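Group 1 truncated hemoglobin (Tetrahymena pyriformis, PDB 3AQ9) binds one heme per subunit, whose iron probably carries oxygen, and is thought to take part in nitric oxide detoxification. Local coordinates at residues 51-56 against 62-67; 22-27 against 84-89. The protein carries 1 engineered substitution. All coordinates share one frame; numbering follows the deposited sequence.

Contact 1 of 2, residues 51-56 against 62-67; sequences TDFLTM and NHYKGK. With HEM (protoporphyrin IX containing Fe), chain C.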
ATOM      1  N   THR A  51      -1.528   6.215   3.554  1.00 26.33           N
ATOM      2  CA  THR A  51      -2.270   7.090   2.590  1.00 27.26           C
ATOM      3  C   THR A  51      -1.279   8.185   2.090  1.00 27.80           C
ATOM      4  O   THR A  51      -1.198   8.431   0.870  1.00 28.55           O
ATOM      5  CB  THR A  51      -3.451   7.767   3.236  1.00 29.44           C
ATOM      6  OG1 THR A  51      -4.379   6.749   3.729  1.00 29.02           O
ATOM      7  CG2 THR A  51      -4.222   8.671   2.211  1.00 29.47           C
ATOM      8  N   ASP A  52      -0.530   8.809   2.998  1.00 27.78           N
ATOM      9  CA  ASP A  52       0.416   9.866   2.477  1.00 28.56           C
ATOM     10  C   ASP A  52       1.448   9.211   1.553  1.00 27.46           C
ATOM     11  O   ASP A  52       1.858   9.826   0.558  1.00 27.76           O
ATOM     12  CB  ASP A  52       1.218  10.479   3.642  1.00 28.00           C
ATOM     13  CG  ASP A  52       0.358  11.394   4.541  1.00 30.77           C
ATOM     14  OD1 ASP A  52       0.813  11.745   5.662  1.00 34.69           O
ATOM     15  OD2 ASP A  52      -0.741  11.852   4.133  1.00 33.01           O
ATOM     16  N   PHE A  53       1.935   8.042   1.917  1.00 26.11           N
ATOM     17  CA  PHE A  53       2.998   7.411   1.113  1.00 26.03           C
ATOM     18  C   PHE A  53       2.502   7.016  -0.297  1.00 26.87           C
ATOM     19  O   PHE A  53       3.107   7.362  -1.313  1.00 25.67           O
ATOM     20  CB  PHE A  53       3.523   6.119   1.789  1.00 26.44           C
ATOM     21  CG  PHE A  53       4.733   5.588   1.096  1.00 25.73           C
ATOM     22  CD1 PHE A  53       5.901   6.309   1.170  1.00 23.90           C
ATOM     23  CD2 PHE A  53       4.706   4.318   0.443  1.00 28.34           C
ATOM     24  CE1 PHE A  53       7.116   5.816   0.558  1.00 25.49           C
ATOM     25  CE2 PHE A  53       5.865   3.843  -0.178  1.00 29.75           C
ATOM     26  CZ  PHE A  53       7.095   4.575  -0.116  1.00 28.14           C
ATOM     27  N   LEU A  54       1.360   6.319  -0.370  1.00 26.37           N
ATOM     28  CA  LEU A  54       0.852   5.935  -1.672  1.00 25.32           C
ATOM     29  C   LEU A  54       0.393   7.144  -2.465  1.00 27.06           C
ATOM     30  O   LEU A  54       0.533   7.134  -3.688  1.00 28.02           O
ATOM     31  CB  LEU A  54      -0.297   4.906  -1.568  1.00 25.90           C
ATOM     32  CG  LEU A  54       0.157   3.580  -0.926  1.00 25.68           C
ATOM     33  CD1 LEU A  54      -1.230   2.713  -0.752  1.00 30.31           C
ATOM     34  CD2 LEU A  54       1.237   2.851  -1.753  1.00 26.17           C
ATOM     35  N   THR A  55      -0.146   8.188  -1.830  1.00 26.11           N
ATOM     36  CA  THR A  55      -0.532   9.400  -2.569  1.00 26.07           C
ATOM     37  C   THR A  55       0.701   9.959  -3.219  1.00 27.56           C
ATOM     38  O   THR A  55       0.670  10.364  -4.357  1.00 27.90           O
ATOM     39  CB  THR A  55      -1.090  10.407  -1.584  1.00 26.49           C
ATOM     40  OG1 THR A  55      -2.367   9.814  -1.083  1.00 27.95           O
ATOM     41  CG2 THR A  55      -1.472  11.732  -2.252  1.00 27.77           C
ATOM     42  N   MET A  56       1.773  10.048  -2.413  1.00 26.33           N
ATOM     43  CA  MET A  56       3.037  10.613  -3.014  1.00 27.69           C
ATOM     44  C   MET A  56       3.521   9.674  -4.147  1.00 27.84           C
ATOM     45  O   MET A  56       3.880  10.122  -5.264  1.00 28.94           O
ATOM     46  CB  MET A  56       4.086  10.638  -1.870  1.00 28.21           C
ATOM     47  CG  MET A  56       5.524  11.151  -2.389  1.00 26.15           C
ATOM     48  SD  MET A  56       6.461   9.699  -3.004  1.00 28.94           S
ATOM     49  CE  MET A  56       6.713   8.797  -1.404  1.00 27.92           C
ATOM     50  N   ASN A  62       2.701  15.529  -2.363  1.00 30.62           N
ATOM     51  CA  ASN A  62       3.742  14.849  -1.594  1.00 30.03           C
ATOM     52  C   ASN A  62       3.790  15.469  -0.202  1.00 33.65           C
ATOM     53  O   ASN A  62       4.378  16.555   0.013  1.00 34.46           O
ATOM     54  CB  ASN A  62       5.073  15.091  -2.345  1.00 28.79           C
ATOM     55  CG  ASN A  62       6.282  14.550  -1.599  1.00 30.46           C
ATOM     56  OD1 ASN A  62       7.448  14.767  -2.048  1.00 33.88           O
ATOM     57  ND2 ASN A  62       6.052  13.854  -0.556  1.00 25.36           N
ATOM     58  N   HIS A  63       3.111  14.810   0.731  1.00 31.38           N
ATOM     59  CA  HIS A  63       3.179  15.201   2.143  1.00 32.44           C
ATOM     60  C   HIS A  63       3.659  14.031   3.019  1.00 32.85           C
ATOM     61  O   HIS A  63       3.394  14.044   4.231  1.00 32.07           O
ATOM     62  CB  HIS A  63       1.735  15.614   2.633  1.00 33.54           C
ATOM     63  CG  HIS A  63       1.217  16.814   1.895  1.00 37.22           C
ATOM     64  ND1 HIS A  63       1.963  17.976   1.794  1.00 42.04           N
ATOM     65  CD2 HIS A  63       0.072  17.031   1.192  1.00 44.02           C
ATOM     66  CE1 HIS A  63       1.306  18.858   1.047  1.00 47.71           C
ATOM     67  NE2 HIS A  63       0.141  18.322   0.703  1.00 47.90           N
ATOM     68  N   TYR A  64       4.415  13.082   2.428  1.00 27.63           N
ATOM     69  CA  TYR A  64       4.819  11.918   3.180  1.00 29.22           C
ATOM     70  C   TYR A  64       6.034  12.304   4.005  1.00 31.21           C
ATOM     71  O   TYR A  64       7.080  12.674   3.413  1.00 32.03           O
ATOM     72  CB  TYR A  64       5.202  10.812   2.233  1.00 28.53           C
ATOM     73  CG  TYR A  64       5.703   9.597   2.985  1.00 27.18           C
ATOM     74  CD1 TYR A  64       4.806   8.963   3.880  1.00 29.62           C
ATOM     75  CD2 TYR A  64       7.012   9.217   2.920  1.00 26.68           C
ATOM     76  CE1 TYR A  64       5.200   7.869   4.605  1.00 28.47           C
ATOM     77  CE2 TYR A  64       7.453   8.078   3.646  1.00 26.78           C
ATOM     78  CZ  TYR A  64       6.496   7.448   4.549  1.00 27.76           C
ATOM     79  OH  TYR A  64       6.950   6.352   5.298  1.00 28.09           O
ATOM     80  N   LYS A  65       5.951  12.209   5.352  1.00 29.00           N
ATOM     81  CA  LYS A  65       7.072  12.542   6.238  1.00 31.73           C
ATOM     82  C   LYS A  65       7.542  11.313   7.031  1.00 33.52           C
ATOM     83  O   LYS A  65       8.314  11.407   7.957  1.00 37.87           O
ATOM     84  CB  LYS A  65       6.698  13.705   7.162  1.00 32.34           C
ATOM     85  CG  LYS A  65       6.247  15.021   6.420  1.00 38.38           C
ATOM     86  CD  LYS A  65       7.359  15.537   5.477  1.00 43.67           C
ATOM     87  CE  LYS A  65       6.874  16.823   4.675  1.00 47.99           C
ATOM     88  NZ  LYS A  65       8.144  17.223   3.878  1.00 41.39           N
ATOM     89  N   GLY A  66       7.151  10.143   6.615  1.00 31.11           N
ATOM     90  CA  GLY A  66       7.614   8.969   7.409  1.00 29.94           C
ATOM     91  C   GLY A  66       8.904   8.320   6.929  1.00 31.40           C
ATOM     92  O   GLY A  66       9.754   8.951   6.198  1.00 30.34           O
ATOM     93  N   LYS A  67       9.157   7.144   7.491  1.00 29.78           N
ATOM     94  CA  LYS A  67      10.320   6.400   7.242  1.00 29.35           C
ATOM     95  C   LYS A  67      10.500   5.906   5.808  1.00 28.76           C
ATOM     96  O   LYS A  67       9.526   5.718   5.164  1.00 28.95           O
ATOM     97  CB  LYS A  67      10.254   5.110   8.109  1.00 31.26           C
ATOM     98  CG  LYS A  67      10.530   5.536   9.653  1.00 36.34           C
ATOM     99  CD  LYS A  67      10.260   4.285  10.515  1.00 38.52           C
ATOM    100  CE  LYS A  67      10.209   4.714  12.054  1.00 48.93           C
ATOM    101  NZ  LYS A  67      10.336   3.421  12.801  1.00 52.49           N
TER
HETATM  102  CHA HEM C 144       5.205   0.397   8.173  1.00 23.17           C
HETATM  103  CHB HEM C 144       4.058  -4.328   7.479  1.00 25.45           C
HETATM  104  CHC HEM C 144       4.715  -3.780   2.735  1.00 22.00           C
HETATM  105  CHD HEM C 144       4.357   1.064   3.417  1.00 23.46           C
HETATM  106  C1A HEM C 144       4.844  -0.923   8.382  1.00 23.47           C
HETATM  107  C2A HEM C 144       4.648  -1.568   9.690  1.00 26.29           C
HETATM  108  C3A HEM C 144       4.303  -2.820   9.482  1.00 26.65           C
HETATM  109  C4A HEM C 144       4.316  -3.090   8.062  1.00 25.03           C
HETATM  110  CMA HEM C 144       3.946  -3.946  10.469  1.00 24.55           C
HETATM  111  CAA HEM C 144       4.675  -0.771  11.056  1.00 30.04           C
HETATM  112  CBA HEM C 144       5.549  -1.089  12.288  1.00 37.70           C
HETATM  113  CGA HEM C 144       4.699  -0.170  13.362  1.00 37.25           C
HETATM  114  O1A HEM C 144       4.873   1.102  13.337  1.00 42.09           O
HETATM  115  O2A HEM C 144       3.602  -0.576  13.908  1.00 37.30           O
HETATM  116  C1B HEM C 144       4.237  -4.563   6.087  1.00 24.12           C
HETATM  117  C2B HEM C 144       4.230  -5.918   5.561  1.00 24.78           C
HETATM  118  C3B HEM C 144       4.516  -5.768   4.257  1.00 24.70           C
HETATM  119  C4B HEM C 144       4.602  -4.349   4.031  1.00 23.53           C
HETATM  120  CMB HEM C 144       4.020  -7.234   6.307  1.00 25.00           C
HETATM  121  CAB HEM C 144       4.682  -6.925   3.262  1.00 24.25           C
HETATM  122  CBB HEM C 144       5.745  -6.775   2.487  1.00 27.48           C
HETATM  123  C1C HEM C 144       4.596  -2.399   2.503  1.00 22.90           C
HETATM  124  C2C HEM C 144       4.443  -1.797   1.201  1.00 23.82           C
HETATM  125  C3C HEM C 144       4.323  -0.476   1.438  1.00 22.82           C
HETATM  126  C4C HEM C 144       4.391  -0.217   2.845  1.00 24.83           C
HETATM  127  CMC HEM C 144       4.383  -2.614  -0.156  1.00 25.18           C
HETATM  128  CAC HEM C 144       4.070   0.699   0.420  1.00 26.64           C
HETATM  129  CBC HEM C 144       4.265   0.524  -0.886  1.00 32.14           C
HETATM  130  C1D HEM C 144       4.584   1.280   4.783  1.00 24.11           C
HETATM  131  C2D HEM C 144       4.594   2.607   5.340  1.00 23.23           C
HETATM  132  C3D HEM C 144       4.868   2.391   6.744  1.00 24.96           C
HETATM  133  C4D HEM C 144       4.990   0.977   6.889  1.00 23.14           C
HETATM  134  CMD HEM C 144       4.407   3.981   4.681  1.00 25.13           C
HETATM  135  CAD HEM C 144       4.966   3.456   7.803  1.00 25.20           C
HETATM  136  CBD HEM C 144       6.301   4.048   7.956  1.00 25.05           C
HETATM  137  CGD HEM C 144       6.207   5.210   8.971  1.00 31.11           C
HETATM  138  O1D HEM C 144       7.105   6.046   9.006  1.00 30.56           O
HETATM  139  O2D HEM C 144       5.345   5.105   9.945  1.00 33.38           O
HETATM  140  NA  HEM C 144       4.634  -1.917   7.439  1.00 23.92           N
HETATM  141  NB  HEM C 144       4.491  -3.502   5.197  1.00 24.92           N
HETATM  142  NC  HEM C 144       4.576  -1.442   3.475  1.00 23.14           N
HETATM  143  ND  HEM C 144       4.767   0.232   5.723  1.00 25.98           N
HETATM  144 FE   HEM C 144       4.649  -1.669   5.470  1.00 24.46          FE
HETATM  145  O   HOH W   1       1.477  12.519   0.182  1.00 31.19           O
HETATM  146  O   HOH W   2       3.420  11.335   6.421  1.00 31.40           O
HETATM  147  O   HOH W   3       2.453  -1.490   5.435  1.00 29.46           O
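The edge of the Phe-53 ring meets the face of Tyr-64 in a T-shaped stack, with centroids 4.8 Å apart and planes at 66°. Phe-53 CD1 sits over the centre of the tyrosine ring, and Phe-53 CB adds a CH-pi contact 4.0 Å from the centroid of that ring. Tyr-64 is thus sandwiched between Phe-53 of the helix and the backbone N of Gly-66 in its own loop. With CG anti to the backbone N (chi1 177°), its ring slants across the helix flank, the OH end toward the heme methyl CMD. Tyr-64 OH donates to Lys-67 O at 2.7 Å, in the carbonyl plane and on a lone pair. The bond ties down the phenol end, while the groups on its two faces limit how far the ring can turn. Lys-67 N gives a nearly straight bond (170°) to heme O1D at 2.8 Å. Gly-66 suits its place because a beta carbon there would collide with the same propionate oxygen. Phe-53, Tyr-64, Gly-66 and Lys-67 all belong to the heme pocket. With an alanine here instead of Tyr-64, the Phe-53 edge would probably lose its aromatic face and Lys-67 O its phenol donor, and the loop beside the propionate would be freer to shift.

Farther back, Met-56 CG lies alongside the amide of Asn-62, 3.3 Å from ND2. No direct hydrogen bond joins the segments; water 1 links Asp-52 O to His-63 N, and water 2 links Asp-52 OD1, also salt-bridged to Lys-48, to Lys-65 N. The loop 62-67 folds back over helix 43-57, whose other side packs on Met-17 of helix 13-28, while Phe-53 and Tyr-64 both touch Met-69 of helix 69-72.

Contact 2 of 2, residues 22-27 against 84-89; sequences PLFYKK and DAIIEN. With HEM (protoporphyrin IX containing Fe), chain C.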
ATOM      1  N   PRO A  22      -8.207   2.120   3.917  1.00 27.18           N
ATOM      2  CA  PRO A  22      -8.888   1.306   4.977  1.00 27.68           C
ATOM      3  C   PRO A  22      -9.496   0.039   4.402  1.00 28.15           C
ATOM      4  O   PRO A  22      -9.603  -0.983   5.101  1.00 29.17           O
ATOM      5  CB  PRO A  22      -9.978   2.207   5.521  1.00 28.47           C
ATOM      6  CG  PRO A  22      -9.614   3.614   5.035  1.00 30.35           C
ATOM      7  CD  PRO A  22      -8.662   3.544   3.881  1.00 26.54           C
ATOM      8  N   LEU A  23      -9.882   0.095   3.113  1.00 27.68           N
ATOM      9  CA  LEU A  23     -10.406  -1.173   2.539  1.00 29.79           C
ATOM     10  C   LEU A  23      -9.270  -2.180   2.361  1.00 27.24           C
ATOM     11  O   LEU A  23      -9.366  -3.388   2.697  1.00 29.22           O
ATOM     12  CB  LEU A  23     -11.075  -0.940   1.170  1.00 31.75           C
ATOM     13  CG  LEU A  23     -11.616  -2.204   0.467  1.00 31.41           C
ATOM     14  CD1 LEU A  23     -12.418  -3.196   1.461  1.00 30.63           C
ATOM     15  CD2 LEU A  23     -12.460  -1.751  -0.830  1.00 33.68           C
ATOM     16  N   PHE A  24      -8.119  -1.694   1.922  1.00 25.33           N
ATOM     17  CA  PHE A  24      -6.958  -2.527   1.775  1.00 25.99           C
ATOM     18  C   PHE A  24      -6.579  -3.065   3.147  1.00 27.13           C
ATOM     19  O   PHE A  24      -6.339  -4.285   3.271  1.00 28.07           O
ATOM     20  CB  PHE A  24      -5.865  -1.604   1.229  1.00 24.15           C
ATOM     21  CG  PHE A  24      -4.433  -2.090   1.432  1.00 25.98           C
ATOM     22  CD1 PHE A  24      -3.939  -3.182   0.647  1.00 26.71           C
ATOM     23  CD2 PHE A  24      -3.594  -1.480   2.361  1.00 27.50           C
ATOM     24  CE1 PHE A  24      -2.608  -3.608   0.851  1.00 26.38           C
ATOM     25  CE2 PHE A  24      -2.235  -1.900   2.520  1.00 30.46           C
ATOM     26  CZ  PHE A  24      -1.757  -2.935   1.771  1.00 26.42           C
ATOM     27  N   TYR A  25      -6.573  -2.240   4.200  1.00 27.33           N
ATOM     28  CA  TYR A  25      -6.290  -2.884   5.537  1.00 27.27           C
ATOM     29  C   TYR A  25      -7.385  -3.847   5.972  1.00 30.20           C
ATOM     30  O   TYR A  25      -7.056  -4.776   6.728  1.00 30.32           O
ATOM     31  CB  TYR A  25      -6.007  -1.817   6.624  1.00 28.56           C
ATOM     32  CG  TYR A  25      -4.533  -1.507   6.512  1.00 30.72           C
ATOM     33  CD1 TYR A  25      -4.075  -0.265   6.077  1.00 32.71           C
ATOM     34  CD2 TYR A  25      -3.612  -2.548   6.785  1.00 34.25           C
ATOM     35  CE1 TYR A  25      -2.682  -0.072   5.860  1.00 34.85           C
ATOM     36  CE2 TYR A  25      -2.313  -2.341   6.635  1.00 35.55           C
ATOM     37  CZ  TYR A  25      -1.862  -1.139   6.190  1.00 34.51           C
ATOM     38  OH  TYR A  25      -0.478  -1.193   6.110  1.00 39.38           O
ATOM     39  N   LYS A  26      -8.676  -3.633   5.652  1.00 28.26           N
ATOM     40  CA  LYS A  26      -9.651  -4.656   6.011  1.00 30.01           C
ATOM     41  C   LYS A  26      -9.234  -5.992   5.371  1.00 31.29           C
ATOM     42  O   LYS A  26      -9.390  -7.061   5.999  1.00 34.04           O
ATOM     43  CB  LYS A  26     -11.070  -4.241   5.500  1.00 29.03           C
ATOM     44  CG  LYS A  26     -12.167  -5.230   5.710  1.00 33.52           C
ATOM     45  CD  LYS A  26     -13.400  -4.693   5.015  1.00 33.13           C
ATOM     46  CE  LYS A  26     -14.757  -5.347   5.218  1.00 41.81           C
ATOM     47  NZ  LYS A  26     -14.581  -6.757   5.019  1.00 48.48           N
ATOM     48  N   LYS A  27      -8.714  -5.959   4.145  1.00 28.29           N
ATOM     49  CA  LYS A  27      -8.355  -7.245   3.516  1.00 28.00           C
ATOM     50  C   LYS A  27      -7.065  -7.738   4.135  1.00 28.01           C
ATOM     51  O   LYS A  27      -6.946  -8.928   4.427  1.00 28.85           O
ATOM     52  CB  LYS A  27      -8.101  -7.007   2.007  1.00 28.22           C
ATOM     53  CG  LYS A  27      -9.510  -6.724   1.351  1.00 28.79           C
ATOM     54  CD  LYS A  27      -9.198  -6.577  -0.206  1.00 29.96           C
ATOM     55  CE  LYS A  27     -10.523  -6.131  -0.945  1.00 33.38           C
ATOM     56  NZ  LYS A  27     -11.568  -7.158  -0.902  1.00 41.91           N
ATOM     57  N   ASP A  84       4.057 -10.202  -2.000  1.00 25.53           N
ATOM     58  CA  ASP A  84       2.981 -10.598  -2.924  1.00 26.39           C
ATOM     59  C   ASP A  84       1.566 -10.480  -2.351  1.00 26.32           C
ATOM     60  O   ASP A  84       0.626 -10.041  -2.990  1.00 26.56           O
ATOM     61  CB  ASP A  84       3.127 -12.081  -3.319  1.00 25.71           C
ATOM     62  CG  ASP A  84       4.304 -12.311  -4.307  1.00 30.68           C
ATOM     63  OD1 ASP A  84       4.594 -13.483  -4.570  1.00 32.62           O
ATOM     64  OD2 ASP A  84       4.893 -11.321  -4.829  1.00 30.59           O
ATOM     65  N   ALA A  85       1.430 -10.788  -1.062  1.00 26.62           N
ATOM     66  CA  ALA A  85       0.108 -10.682  -0.442  1.00 26.37           C
ATOM     67  C   ALA A  85      -0.324  -9.213  -0.381  1.00 26.74           C
ATOM     68  O   ALA A  85      -1.499  -8.906  -0.586  1.00 26.43           O
ATOM     69  CB  ALA A  85       0.170 -11.284   1.042  1.00 28.55           C
ATOM     70  N   ILE A  86       0.614  -8.347  -0.028  1.00 25.53           N
ATOM     71  CA  ILE A  86       0.245  -6.898  -0.012  1.00 26.84           C
ATOM     72  C   ILE A  86      -0.200  -6.475  -1.413  1.00 26.29           C
ATOM     73  O   ILE A  86      -1.219  -5.784  -1.547  1.00 26.06           O
ATOM     74  CB  ILE A  86       1.436  -6.009   0.482  1.00 27.08           C
ATOM     75  CG1 ILE A  86       1.723  -6.339   1.952  1.00 29.24           C
ATOM     76  CG2 ILE A  86       1.192  -4.465   0.108  1.00 26.99           C
ATOM     77  CD1 ILE A  86       0.593  -6.125   2.896  1.00 31.15           C
ATOM     78  N   ILE A  87       0.576  -6.768  -2.446  1.00 26.26           N
ATOM     79  CA  ILE A  87       0.153  -6.337  -3.813  1.00 27.68           C
ATOM     80  C   ILE A  87      -1.169  -6.953  -4.210  1.00 28.63           C
ATOM     81  O   ILE A  87      -2.069  -6.222  -4.746  1.00 27.80           O
ATOM     82  CB  ILE A  87       1.193  -6.796  -4.868  1.00 28.60           C
ATOM     83  CG1 ILE A  87       2.506  -6.085  -4.585  1.00 29.47           C
ATOM     84  CG2 ILE A  87       0.672  -6.579  -6.317  1.00 29.32           C
ATOM     85  CD1 ILE A  87       2.532  -4.503  -4.924  1.00 32.69           C
ATOM     86  N   GLU A  88      -1.367  -8.255  -3.898  1.00 25.81           N
ATOM     87  CA  GLU A  88      -2.665  -8.852  -4.247  1.00 26.48           C
ATOM     88  C   GLU A  88      -3.852  -8.137  -3.548  1.00 27.98           C
ATOM     89  O   GLU A  88      -4.924  -7.941  -4.159  1.00 28.53           O
ATOM     90  CB  GLU A  88      -2.791 -10.313  -3.831  1.00 27.17           C
ATOM     91  CG  GLU A  88      -1.774 -11.125  -4.731  1.00 29.61           C
ATOM     92  CD  GLU A  88      -1.605 -12.553  -4.229  1.00 35.76           C
ATOM     93  OE1 GLU A  88      -2.302 -13.002  -3.323  1.00 33.74           O
ATOM     94  OE2 GLU A  88      -0.705 -13.217  -4.813  1.00 39.08           O
ATOM     95  N   ASN A  89      -3.633  -7.844  -2.266  1.00 26.33           N
ATOM     96  CA  ASN A  89      -4.720  -7.143  -1.528  1.00 26.13           C
ATOM     97  C   ASN A  89      -4.942  -5.725  -2.021  1.00 27.49           C
ATOM     98  O   ASN A  89      -6.106  -5.268  -2.064  1.00 27.83           O
ATOM     99  CB  ASN A  89      -4.464  -7.120  -0.018  1.00 25.71           C
ATOM    100  CG  ASN A  89      -4.729  -8.513   0.601  1.00 28.39           C
ATOM    101  OD1 ASN A  89      -5.840  -8.986   0.548  1.00 30.92           O
ATOM    102  ND2 ASN A  89      -3.727  -9.126   1.178  1.00 26.69           N
TER
HETATM  103  CHA HEM C 144       5.205   0.397   8.173  1.00 23.17           C
HETATM  104  CHB HEM C 144       4.058  -4.328   7.479  1.00 25.45           C
HETATM  105  CHC HEM C 144       4.715  -3.780   2.735  1.00 22.00           C
HETATM  106  CHD HEM C 144       4.357   1.064   3.417  1.00 23.46           C
HETATM  107  C1A HEM C 144       4.844  -0.923   8.382  1.00 23.47           C
HETATM  108  C2A HEM C 144       4.648  -1.568   9.690  1.00 26.29           C
HETATM  109  C3A HEM C 144       4.303  -2.820   9.482  1.00 26.65           C
HETATM  110  C4A HEM C 144       4.316  -3.090   8.062  1.00 25.03           C
HETATM  111  CMA HEM C 144       3.946  -3.946  10.469  1.00 24.55           C
HETATM  112  CAA HEM C 144       4.675  -0.771  11.056  1.00 30.04           C
HETATM  113  CBA HEM C 144       5.549  -1.089  12.288  1.00 37.70           C
HETATM  114  CGA HEM C 144       4.699  -0.170  13.362  1.00 37.25           C
HETATM  115  O1A HEM C 144       4.873   1.102  13.337  1.00 42.09           O
HETATM  116  O2A HEM C 144       3.602  -0.576  13.908  1.00 37.30           O
HETATM  117  C1B HEM C 144       4.237  -4.563   6.087  1.00 24.12           C
HETATM  118  C2B HEM C 144       4.230  -5.918   5.561  1.00 24.78           C
HETATM  119  C3B HEM C 144       4.516  -5.768   4.257  1.00 24.70           C
HETATM  120  C4B HEM C 144       4.602  -4.349   4.031  1.00 23.53           C
HETATM  121  CMB HEM C 144       4.020  -7.234   6.307  1.00 25.00           C
HETATM  122  CAB HEM C 144       4.682  -6.925   3.262  1.00 24.25           C
HETATM  123  CBB HEM C 144       5.745  -6.775   2.487  1.00 27.48           C
HETATM  124  C1C HEM C 144       4.596  -2.399   2.503  1.00 22.90           C
HETATM  125  C2C HEM C 144       4.443  -1.797   1.201  1.00 23.82           C
HETATM  126  C3C HEM C 144       4.323  -0.476   1.438  1.00 22.82           C
HETATM  127  C4C HEM C 144       4.391  -0.217   2.845  1.00 24.83           C
HETATM  128  CMC HEM C 144       4.383  -2.614  -0.156  1.00 25.18           C
HETATM  129  CAC HEM C 144       4.070   0.699   0.420  1.00 26.64           C
HETATM  130  CBC HEM C 144       4.265   0.524  -0.886  1.00 32.14           C
HETATM  131  C1D HEM C 144       4.584   1.280   4.783  1.00 24.11           C
HETATM  132  C2D HEM C 144       4.594   2.607   5.340  1.00 23.23           C
HETATM  133  C3D HEM C 144       4.868   2.391   6.744  1.00 24.96           C
HETATM  134  C4D HEM C 144       4.990   0.977   6.889  1.00 23.14           C
HETATM  135  CMD HEM C 144       4.407   3.981   4.681  1.00 25.13           C
HETATM  136  CAD HEM C 144       4.966   3.456   7.803  1.00 25.20           C
HETATM  137  CBD HEM C 144       6.301   4.048   7.956  1.00 25.05           C
HETATM  138  CGD HEM C 144       6.207   5.210   8.971  1.00 31.11           C
HETATM  139  O1D HEM C 144       7.105   6.046   9.006  1.00 30.56           O
HETATM  140  O2D HEM C 144       5.345   5.105   9.945  1.00 33.38           O
HETATM  141  NA  HEM C 144       4.634  -1.917   7.439  1.00 23.92           N
HETATM  142  NB  HEM C 144       4.491  -3.502   5.197  1.00 24.92           N
HETATM  143  NC  HEM C 144       4.576  -1.442   3.475  1.00 23.14           N
HETATM  144  ND  HEM C 144       4.767   0.232   5.723  1.00 25.98           N
HETATM  145 FE   HEM C 144       4.649  -1.669   5.470  1.00 24.46          FE
HETATM  146  O   HOH W   3       2.453  -1.490   5.435  1.00 29.46           O
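Phe-24 turns the edge of its ring, not a face, onto the backbone of the helix opposite: CE1 lies 3.5 Å from Ile-86 O and CD1 3.8 Å from Asn-89 C, both nearly in the ring plane. CG stands anti to the backbone N (chi1 160°), which carries the flat ring from the flank of its own helix into the interface. At its end, CZ meets Ile-86 CG2 at 3.7 Å. A branched isoleucine suits this place because its two arms divide the work: CG2 touches both the phenylalanine and the heme, while CG1 reaches the vinyl carbon CAB of the heme at 3.3 Å.

Farther along the interface, Asn-89 OD1 approaches Lys-27 CB at 3.3 Å. The amide nitrogen ND2 bonds to Asp-31 OD2, with a weak second bond to Ala-85 O, so the ND2 of a buried amide finds its partners outside the opposing segment. Lys-27 bends its amine away to a salt bridge with Glu-96, its aliphatic stem packing on the asparagine. The two short axes pass 9.9 Å apart at 129°.

Phe-24 CE2 lies over one face of the Tyr-25 ring, toward its rim; Tyr-25 OH is hydrogen-bonded to water 3 (3.0 Å from OH to the water oxygen), which binds the heme iron. This is the distal pocket of a 2/2 globin: Tyr-25 is probably the B10 tyrosine, and helices 13-28 and 80-96 probably correspond to B and G of that fold.

In the fold
Along the chain helix 13-28 comes first, then helix 43-57 and the loop 62-67, and finally helix 80-96, so both halves of contact 1 fall between the two halves of contact 2. Their centres are 18 Å apart, on opposite sides of the chain's centre, with nearest atoms about 5 Å apart. Contact 2 is buried and joins distant parts of the sequence; contact 1 is a local closure at the surface. Both belong to one globin domain and touch the same heme, contact 1 at a propionate and at one vinyl, contact 2 at the other vinyl (CAB) and the neighbouring methyl CMC. They line neighbouring parts of the heme rim, and water 3 on the iron meets Tyr-25 of segment 22-27.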